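Local coordinates for protein uncharacterized sugar kinase PH1459 (Pyrococcus horikoshii, PDB 3EWM) that binds ATP and, as a member of the PfkB carbohydrate kinase family, probably phosphorylates a sugar, possibly fructose, at residues L10-I15 against F28-G33; P36-V41 against G284-P289; S54-D59 against K85-V90. All blocks are in the same frame, centred on the assembly; numbering follows the deposited sequence.

Contact 1: L10-I15 against F28-G33; sequences LLIDLI and FEKHPG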
loop_
_atom_site.group_PDB
_atom_site.type_symbol
_atom_site.label_atom_id
_atom_site.label_comp_id
_atom_site.label_asym_id
_atom_site.label_seq_id
_atom_site.Cartn_x
_atom_site.Cartn_y
_atom_site.Cartn_z
ATOM N N LEU A 10 8.954 9.614 2.181
ATOM C CA LEU A 10 9.628 8.908 1.105
ATOM C C LEU A 10 8.821 7.659 0.923
ATOM O O LEU A 10 8.605 6.881 1.878
ATOM C CB LEU A 10 11.089 8.591 1.461
ATOM C CG LEU A 10 11.861 7.615 0.555
ATOM C CD1 LEU A 10 11.987 8.127 -0.878
ATOM C CD2 LEU A 10 13.248 7.275 1.149
ATOM N N LEU A 11 8.319 7.480 -0.295
ATOM C CA LEU A 11 7.325 6.436 -0.519
ATOM C C LEU A 11 7.363 5.894 -1.930
ATOM O O LEU A 11 7.994 6.485 -2.813
ATOM C CB LEU A 11 5.910 6.979 -0.208
ATOM C CG LEU A 11 5.501 8.339 -0.811
ATOM C CD1 LEU A 11 5.208 8.217 -2.283
ATOM C CD2 LEU A 11 4.291 8.910 -0.072
ATOM N N ILE A 12 6.660 4.776 -2.132
ATOM C CA ILE A 12 6.376 4.241 -3.460
ATOM C C ILE A 12 5.142 4.932 -4.040
ATOM O O ILE A 12 4.059 4.920 -3.448
ATOM C CB ILE A 12 6.113 2.690 -3.438
ATOM C CG1 ILE A 12 7.284 1.927 -2.803
ATOM C CG2 ILE A 12 5.780 2.186 -4.840
ATOM C CD1 ILE A 12 8.546 1.856 -3.705
ATOM N N ASP A 13 5.304 5.572 -5.185
ATOM C CA ASP A 13 4.145 5.996 -5.945
ATOM C C ASP A 13 3.773 4.845 -6.848
ATOM O O ASP A 13 4.581 4.383 -7.665
ATOM C CB ASP A 13 4.433 7.221 -6.820
ATOM C CG ASP A 13 4.398 8.526 -6.051
ATOM O OD1 ASP A 13 3.790 8.575 -4.975
ATOM O OD2 ASP A 13 4.956 9.514 -6.546
ATOM N N LEU A 14 2.548 4.379 -6.705
ATOM C CA LEU A 14 2.027 3.395 -7.641
ATOM C C LEU A 14 1.137 4.163 -8.586
ATOM O O LEU A 14 0.052 4.600 -8.233
ATOM C CB LEU A 14 1.305 2.285 -6.905
ATOM C CG LEU A 14 2.406 1.464 -6.221
ATOM C CD1 LEU A 14 2.023 1.106 -4.785
ATOM C CD2 LEU A 14 2.769 0.263 -7.057
ATOM N N ILE A 15 1.656 4.401 -9.780
ATOM C CA ILE A 15 1.009 5.354 -10.669
ATOM C C ILE A 15 0.180 4.642 -11.707
ATOM O O ILE A 15 0.712 3.872 -12.510
ATOM C CB ILE A 15 2.035 6.256 -11.354
ATOM C CG1 ILE A 15 2.906 6.909 -10.270
ATOM C CG2 ILE A 15 1.333 7.317 -12.199
ATOM C CD1 ILE A 15 3.695 8.032 -10.722
ATOM N N PHE A 28 -0.527 -0.355 -12.319
ATOM C CA PHE A 28 0.223 0.668 -11.622
ATOM C C PHE A 28 1.704 0.477 -11.838
ATOM O O PHE A 28 2.245 -0.604 -11.566
ATOM C CB PHE A 28 -0.053 0.608 -10.129
ATOM C CG PHE A 28 -1.470 0.850 -9.779
ATOM C CD1 PHE A 28 -1.945 2.146 -9.630
ATOM C CD2 PHE A 28 -2.353 -0.219 -9.624
ATOM C CE1 PHE A 28 -3.272 2.377 -9.292
ATOM C CE2 PHE A 28 -3.686 0.008 -9.295
ATOM C CZ PHE A 28 -4.146 1.300 -9.130
ATOM N N GLU A 29 2.339 1.538 -12.335
ATOM C CA GLU A 29 3.780 1.644 -12.392
ATOM C C GLU A 29 4.369 2.090 -11.050
ATOM O O GLU A 29 3.907 3.069 -10.450
ATOM C CB GLU A 29 4.162 2.666 -13.450
ATOM C CG GLU A 29 4.891 2.096 -14.619
ATOM C CD GLU A 29 5.647 3.158 -15.374
ATOM O OE1 GLU A 29 5.036 4.184 -15.693
ATOM O OE2 GLU A 29 6.863 2.976 -15.615
ATOM N N LYS A 30 5.411 1.391 -10.615
ATOM C CA LYS A 30 6.072 1.675 -9.350
ATOM C C LYS A 30 7.193 2.683 -9.584
ATOM O O LYS A 30 8.061 2.489 -10.439
ATOM C CB LYS A 30 6.608 0.379 -8.721
ATOM C CG LYS A 30 7.733 0.542 -7.689
ATOM C CD LYS A 30 7.943 -0.775 -6.902
ATOM C CE LYS A 30 9.431 -1.087 -6.702
ATOM N NZ LYS A 30 10.154 -1.338 -8.013
ATOM N N HIS A 31 7.161 3.765 -8.822
ATOM C CA HIS A 31 8.199 4.797 -8.926
ATOM C C HIS A 31 8.504 5.317 -7.537
ATOM O O HIS A 31 7.662 5.202 -6.638
ATOM C CB HIS A 31 7.721 5.969 -9.773
ATOM C CG HIS A 31 7.450 5.622 -11.200
ATOM N ND1 HIS A 31 8.451 5.501 -12.144
ATOM C CD2 HIS A 31 6.286 5.387 -11.852
ATOM C CE1 HIS A 31 7.911 5.197 -13.316
ATOM N NE2 HIS A 31 6.600 5.123 -13.164
ATOM N N PRO A 32 9.688 5.922 -7.360
ATOM C CA PRO A 32 9.964 6.591 -6.094
ATOM C C PRO A 32 9.225 7.908 -6.012
ATOM O O PRO A 32 9.120 8.616 -6.998
ATOM C CB PRO A 32 11.471 6.851 -6.134
ATOM C CG PRO A 32 11.980 6.210 -7.377
ATOM C CD PRO A 32 10.825 6.018 -8.293
ATOM N N GLY A 33 8.690 8.214 -4.839
ATOM C CA GLY A 33 7.949 9.435 -4.663
ATOM C C GLY A 33 8.091 10.027 -3.285
ATOM O O GLY A 33 8.854 9.521 -2.424
HETATM O O HOH W 1 6.848 8.871 -8.473
#
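Leu11 and Gly33, Asp13 and His31, and Ile15 and Glu29 form three hydrogen-bonded pairs of an antiparallel beta ladder, each closed by two backbone bonds. The segment axes approach to 4.2 Å with an angle of 156° between their directions. The straightest bond, Ile15 N to Glu29 O, is 2.7 Å long with 176° at the hydrogen. In the non-hydrogen-bonded pair Leu14–Lys30 the CA atoms draw in to 4.7 Å.

Among the polar side chains, Asp13 acts through water 1, which donates to its OD2 at 2.8 Å and to the carbonyl O of Pro32. The same OD2 lies 3.5 Å from Gly33 CA, where a CB would clash with it.

Carbon-to-carbon contacts complete the pairing. On the face carrying Asp13 and His31, Ile15 CD1 reaches His31 CD2 at 3.9 Å, the two side chains crossing at about a right angle. Leu14 and Lys30 share the other face. Leu14 CB meets Phe28 CB at 3.9 Å, and Ile12 CG2 touches Lys30 CG at 3.8 Å.

This hairpin of strands 11-16 and 27-33 forms one side of the four-stranded sheet: strand 88-93 pairs with 11-16, helix 60-71 packs on Ile12 and Pro32, and Phe28 and Glu29 join a strand of the second subunit, continuing the sheet across the interface.

Contact 2: P36-V41 against G284-P289; sequences PANVAV and GAWSTP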
loop_
_atom_site.group_PDB
_atom_site.type_symbol
_atom_site.label_atom_id
_atom_site.label_comp_id
_atom_site.label_asym_id
_atom_site.label_seq_id
_atom_site.Cartn_x
_atom_site.Cartn_y
_atom_site.Cartn_z
ATOM N N PRO A 36 9.546 15.612 -0.612
ATOM C CA PRO A 36 10.901 15.951 -0.153
ATOM C C PRO A 36 11.967 15.094 -0.836
ATOM O O PRO A 36 13.057 15.579 -1.097
ATOM C CB PRO A 36 10.855 15.661 1.354
ATOM C CG PRO A 36 9.366 15.551 1.680
ATOM C CD PRO A 36 8.752 14.989 0.462
ATOM N N ALA A 37 11.635 13.839 -1.141
ATOM C CA ALA A 37 12.532 12.984 -1.915
ATOM C C ALA A 37 12.701 13.567 -3.312
ATOM O O ALA A 37 13.808 13.595 -3.849
ATOM C CB ALA A 37 11.982 11.599 -2.000
ATOM N N ASN A 38 11.595 14.016 -3.907
ATOM C CA ASN A 38 11.661 14.542 -5.265
ATOM C C ASN A 38 12.500 15.801 -5.304
ATOM O O ASN A 38 13.258 16.018 -6.240
ATOM C CB ASN A 38 10.268 14.835 -5.837
ATOM C CG ASN A 38 9.313 13.649 -5.732
ATOM O OD1 ASN A 38 9.726 12.502 -5.619
ATOM N ND2 ASN A 38 8.009 13.940 -5.751
ATOM N N VAL A 39 12.333 16.645 -4.291
ATOM C CA VAL A 39 13.119 17.865 -4.185
ATOM C C VAL A 39 14.597 17.507 -3.958
ATOM O O VAL A 39 15.489 18.098 -4.558
ATOM C CB VAL A 39 12.629 18.773 -3.042
ATOM C CG1 VAL A 39 13.582 19.978 -2.878
ATOM C CG2 VAL A 39 11.221 19.271 -3.314
ATOM N N ALA A 40 14.830 16.518 -3.103
ATOM C CA ALA A 40 16.196 16.079 -2.803
ATOM C C ALA A 40 16.898 15.619 -4.070
ATOM O O ALA A 40 18.060 15.952 -4.284
ATOM C CB ALA A 40 16.197 14.957 -1.771
ATOM N N VAL A 41 16.192 14.857 -4.904
ATOM C CA VAL A 41 16.745 14.428 -6.195
ATOM C C VAL A 41 16.999 15.641 -7.111
ATOM O O VAL A 41 18.061 15.745 -7.724
ATOM C CB VAL A 41 15.834 13.360 -6.864
ATOM C CG1 VAL A 41 16.202 13.132 -8.345
ATOM C CG2 VAL A 41 15.893 12.065 -6.069
ATOM N N GLY A 284 7.584 11.909 -15.028
ATOM C CA GLY A 284 7.558 11.419 -13.652
ATOM C C GLY A 284 7.851 12.439 -12.568
ATOM O O GLY A 284 8.074 13.637 -12.840
ATOM N N ALA A 285 7.850 11.949 -11.335
ATOM C CA ALA A 285 8.022 12.792 -10.150
ATOM C C ALA A 285 9.422 13.396 -9.999
ATOM O O ALA A 285 9.590 14.393 -9.286
ATOM C CB ALA A 285 7.631 12.017 -8.886
ATOM N N TRP A 286 10.424 12.800 -10.658
ATOM C CA TRP A 286 11.791 13.336 -10.633
ATOM C C TRP A 286 12.139 13.874 -12.002
ATOM O O TRP A 286 12.823 13.214 -12.800
ATOM C CB TRP A 286 12.828 12.269 -10.255
ATOM C CG TRP A 286 12.661 11.713 -8.890
ATOM C CD1 TRP A 286 11.786 12.132 -7.928
ATOM C CD2 TRP A 286 13.419 10.654 -8.309
ATOM N NE1 TRP A 286 11.932 11.387 -6.794
ATOM C CE2 TRP A 286 12.933 10.472 -6.992
ATOM C CE3 TRP A 286 14.452 9.827 -8.774
ATOM C CZ2 TRP A 286 13.459 9.518 -6.125
ATOM C CZ3 TRP A 286 14.971 8.861 -7.902
ATOM C CH2 TRP A 286 14.472 8.718 -6.600
ATOM N N SER A 287 11.657 15.073 -12.273
ATOM C CA SER A 287 11.746 15.621 -13.606
ATOM C C SER A 287 12.752 16.779 -13.700
ATOM O O SER A 287 12.946 17.331 -14.779
ATOM C CB SER A 287 10.356 16.053 -14.071
ATOM O OG SER A 287 9.963 17.199 -13.367
ATOM N N THR A 288 13.410 17.118 -12.594
ATOM C CA THR A 288 14.365 18.230 -12.589
ATOM C C THR A 288 15.451 17.945 -13.630
ATOM O O THR A 288 16.024 16.869 -13.620
ATOM C CB THR A 288 15.056 18.392 -11.226
ATOM O OG1 THR A 288 14.068 18.580 -10.213
ATOM C CG2 THR A 288 16.045 19.579 -11.236
ATOM N N PRO A 289 15.722 18.904 -14.526
ATOM C CA PRO A 289 16.828 18.728 -15.465
ATOM C C PRO A 289 18.175 18.727 -14.749
ATOM O O PRO A 289 18.304 19.258 -13.651
ATOM C CB PRO A 289 16.705 19.938 -16.382
ATOM C CG PRO A 289 16.026 20.989 -15.511
ATOM C CD PRO A 289 15.017 20.183 -14.749
HETATM O O HOH W 2 13.060 16.241 -9.198
#
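Trp286 lays its indole against helix 35-45, meeting Val41 over a face and Asn38 at an edge; this joins the loop before helix 291-294 to an N-terminal helix of the ribokinase-like fold of PfkB kinases. Its CB already touches Val41 CG1 at 4.0 Å. With CG anti to the carbonyl carbon, the side chain leads on to the helix, and CG comes near the same methyl. CD1, on the five-membered ring, sits 3.1 Å from Asn38 OD1. Next to it NE1 donates to that oxygen at 2.7 Å. The bond is bent, 130° at the hydrogen, although OD1 stays near the indole plane; the amide itself is turned 67° against the ring. Asn38 ND2 is taken by Asp247 OD2, which leaves the carbonyl end of the amide for the indole and should fix the way the amide is flipped.

On the six-membered ring, CD2 and CE3 meet both methyls of Val41, while CE2, CZ2, CZ3 and CH2 gather round CG2 in a CH-pi contact. On the NE1 side of this ring, CZ2 packs on Pro32 CB, and Glu68 and Leu69 of helix 60-71 also touch the indole. On the amide side, Ala285 CB comes to 3.7 Å from Asn38 ND2, and water 2 links Asn38 O to Thr288 OG1. Asn38 lies about 10 Å, side chain to side chain, from the ATP-binding Lys190. Val41 CG2 stands 3.4 Å from the centroid of the six-membered ring, 8° off its normal.

Contact 3: S54-D59 against K85-V90; sequences SKVGND and KHTGIV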
loop_
_atom_site.group_PDB
_atom_site.type_symbol
_atom_site.label_atom_id
_atom_site.label_comp_id
_atom_site.label_asym_id
_atom_site.label_seq_id
_atom_site.Cartn_x
_atom_site.Cartn_y
_atom_site.Cartn_z
ATOM N N SER A 54 14.367 10.423 6.200
ATOM C CA SER A 54 13.088 9.788 6.091
ATOM C C SER A 54 13.152 8.413 6.732
ATOM O O SER A 54 14.134 8.066 7.416
ATOM C CB SER A 54 12.647 9.687 4.632
ATOM O OG SER A 54 11.271 9.365 4.594
ATOM N N LYS A 55 12.104 7.628 6.514
ATOM C CA LYS A 55 12.038 6.325 7.127
ATOM C C LYS A 55 11.265 5.444 6.183
ATOM O O LYS A 55 10.193 5.831 5.694
ATOM C CB LYS A 55 11.336 6.405 8.494
ATOM C CG LYS A 55 11.714 5.268 9.439
ATOM C CD LYS A 55 11.138 5.507 10.813
ATOM C CE LYS A 55 11.440 4.351 11.754
ATOM N NZ LYS A 55 10.929 4.620 13.127
ATOM N N VAL A 56 11.833 4.278 5.896
ATOM C CA VAL A 56 11.167 3.295 5.026
ATOM C C VAL A 56 11.036 2.000 5.811
ATOM O O VAL A 56 11.585 1.872 6.912
ATOM C CB VAL A 56 11.957 3.054 3.704
ATOM C CG1 VAL A 56 11.952 4.307 2.828
ATOM C CG2 VAL A 56 13.392 2.616 3.992
ATOM N N GLY A 57 10.313 1.041 5.250
ATOM C CA GLY A 57 10.206 -0.265 5.858
ATOM C C GLY A 57 11.470 -1.039 5.549
ATOM O O GLY A 57 12.134 -0.812 4.527
ATOM N N ASN A 58 11.801 -1.965 6.434
ATOM C CA ASN A 58 12.812 -2.969 6.122
ATOM C C ASN A 58 12.175 -3.981 5.165
ATOM O O ASN A 58 11.783 -5.082 5.543
ATOM C CB ASN A 58 13.344 -3.639 7.397
ATOM C CG ASN A 58 14.382 -4.712 7.099
ATOM O OD1 ASN A 58 14.999 -4.730 6.018
ATOM N ND2 ASN A 58 14.585 -5.617 8.060
ATOM N N ASP A 59 12.036 -3.561 3.921
ATOM C CA ASP A 59 11.336 -4.339 2.916
ATOM C C ASP A 59 11.879 -3.994 1.533
ATOM O O ASP A 59 12.682 -3.065 1.406
ATOM C CB ASP A 59 9.812 -4.188 3.059
ATOM C CG ASP A 59 9.316 -2.744 2.960
ATOM O OD1 ASP A 59 9.722 -2.011 2.041
ATOM O OD2 ASP A 59 8.460 -2.367 3.791
ATOM N N LYS A 85 6.997 -1.011 10.526
ATOM C CA LYS A 85 6.058 -0.418 9.582
ATOM C C LYS A 85 6.607 -0.656 8.194
ATOM O O LYS A 85 7.804 -0.754 8.013
ATOM C CB LYS A 85 5.835 1.085 9.821
ATOM C CG LYS A 85 5.375 1.500 11.236
ATOM C CD LYS A 85 4.003 1.000 11.601
ATOM C CE LYS A 85 3.599 1.490 13.006
ATOM N NZ LYS A 85 2.177 1.125 13.277
ATOM N N HIS A 86 5.714 -0.796 7.230
ATOM C CA HIS A 86 6.123 -1.007 5.854
ATOM C C HIS A 86 6.380 0.326 5.188
ATOM O O HIS A 86 5.934 1.369 5.660
ATOM C CB HIS A 86 5.064 -1.817 5.115
ATOM C CG HIS A 86 4.875 -3.169 5.716
ATOM N ND1 HIS A 86 3.773 -3.504 6.474
ATOM C CD2 HIS A 86 5.710 -4.233 5.770
ATOM C CE1 HIS A 86 3.918 -4.736 6.928
ATOM N NE2 HIS A 86 5.086 -5.200 6.515
ATOM N N THR A 87 7.130 0.257 4.102
ATOM C CA THR A 87 7.461 1.413 3.311
ATOM C C THR A 87 6.186 2.116 2.853
ATOM O O THR A 87 5.209 1.473 2.459
ATOM C CB THR A 87 8.299 0.965 2.111
ATOM O OG1 THR A 87 9.548 0.430 2.584
ATOM C CG2 THR A 87 8.565 2.122 1.186
ATOM N N GLY A 88 6.200 3.438 2.932
ATOM C CA GLY A 88 5.118 4.234 2.386
ATOM C C GLY A 88 4.740 3.836 0.978
ATOM O O GLY A 88 5.599 3.548 0.127
ATOM N N ILE A 89 3.438 3.831 0.740
ATOM C CA ILE A 89 2.907 3.607 -0.569
ATOM C C ILE A 89 1.748 4.571 -0.790
ATOM O O ILE A 89 1.005 4.945 0.130
ATOM C CB ILE A 89 2.418 2.134 -0.796
ATOM C CG1 ILE A 89 1.358 1.768 0.238
ATOM C CG2 ILE A 89 3.609 1.111 -0.874
ATOM C CD1 ILE A 89 0.521 0.619 -0.186
ATOM N N VAL A 90 1.639 5.022 -2.019
ATOM C CA VAL A 90 0.480 5.759 -2.434
ATOM C C VAL A 90 0.098 5.306 -3.831
ATOM O O VAL A 90 0.960 5.119 -4.680
ATOM C CB VAL A 90 0.685 7.313 -2.331
ATOM C CG1 VAL A 90 1.873 7.761 -3.122
ATOM C CG2 VAL A 90 -0.597 8.077 -2.789
HETATM O O HOH W 3 8.407 5.035 3.778
HETATM O O HOH W 4 9.257 -3.386 8.142
#
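Asp59 turns its carboxylate to Thr87, both oxygens engaged and the two side chains crossing at a slant. OD2 receives the backbone N of Thr87 on its syn lone pair, 3.0 Å away with 162° at the hydrogen. OD1 accepts from Thr87 OG1 at 2.5 Å, also from the syn side but with the hydroxyl 24° out of the carboxylate plane. Asp59 CG lies between its backbone N and carbonyl carbon, chi1 58°, which turns the group back over Gly57. Thr87 OG1 links the two residues, donating to Asp59 OD1 and accepting from Gly57 N at 2.8 Å. His86 presents a ring edge to Asp59 OD2, which lies 3.9 Å from CD2.

Gly57 fits tightly against this network, its CA 3.3 Å from Lys85 O; a CB there would clash with Asp59 OD2 and the 85-87 backbone. Replacing Asp59 with an alanine would probably leave Thr87 N and OG1 without their carboxylate acceptor, helix 60-71 without its side-chain cap, and the hydroxyl held only by Gly57 N among the bonds described. Water 3 adds a bridge from Lys55 O to Gly88 N.

Asp59 is also the N-cap of helix 60-71, OD1 accepting from Gly62 N, while Phe61 and Leu65 of that helix pack on Thr87. This joins the end of strand 49-57, in the nine-stranded sheet, to the run into strand 88-93 of the smaller sheet, beside Tyr104 of the second subunit.

Overall arrangement
From the N terminus, contact 1 is the first to close, folding strand 27-33 back on strand 11-16 with twelve residues between its segments. The chain passes directly into helix 35-45, where contact 2 opens; it closes after 242 intervening residues, tying that helix to the loop between helices 265-279 and 291-294. Contact 3 is nested inside that loop, closing the segment between strands 49-57 and 88-93, whereas contact 1 precedes both. Contacts 1 and 3 meet in the small sheet, where Ile12 N and Leu14 N face Gly88 O and Val90 O, and both touch the second subunit. Contact 2 meets contact 1 through Leu10 and Ala37 but stays about 7 Å from contact 3 at the nearest atoms.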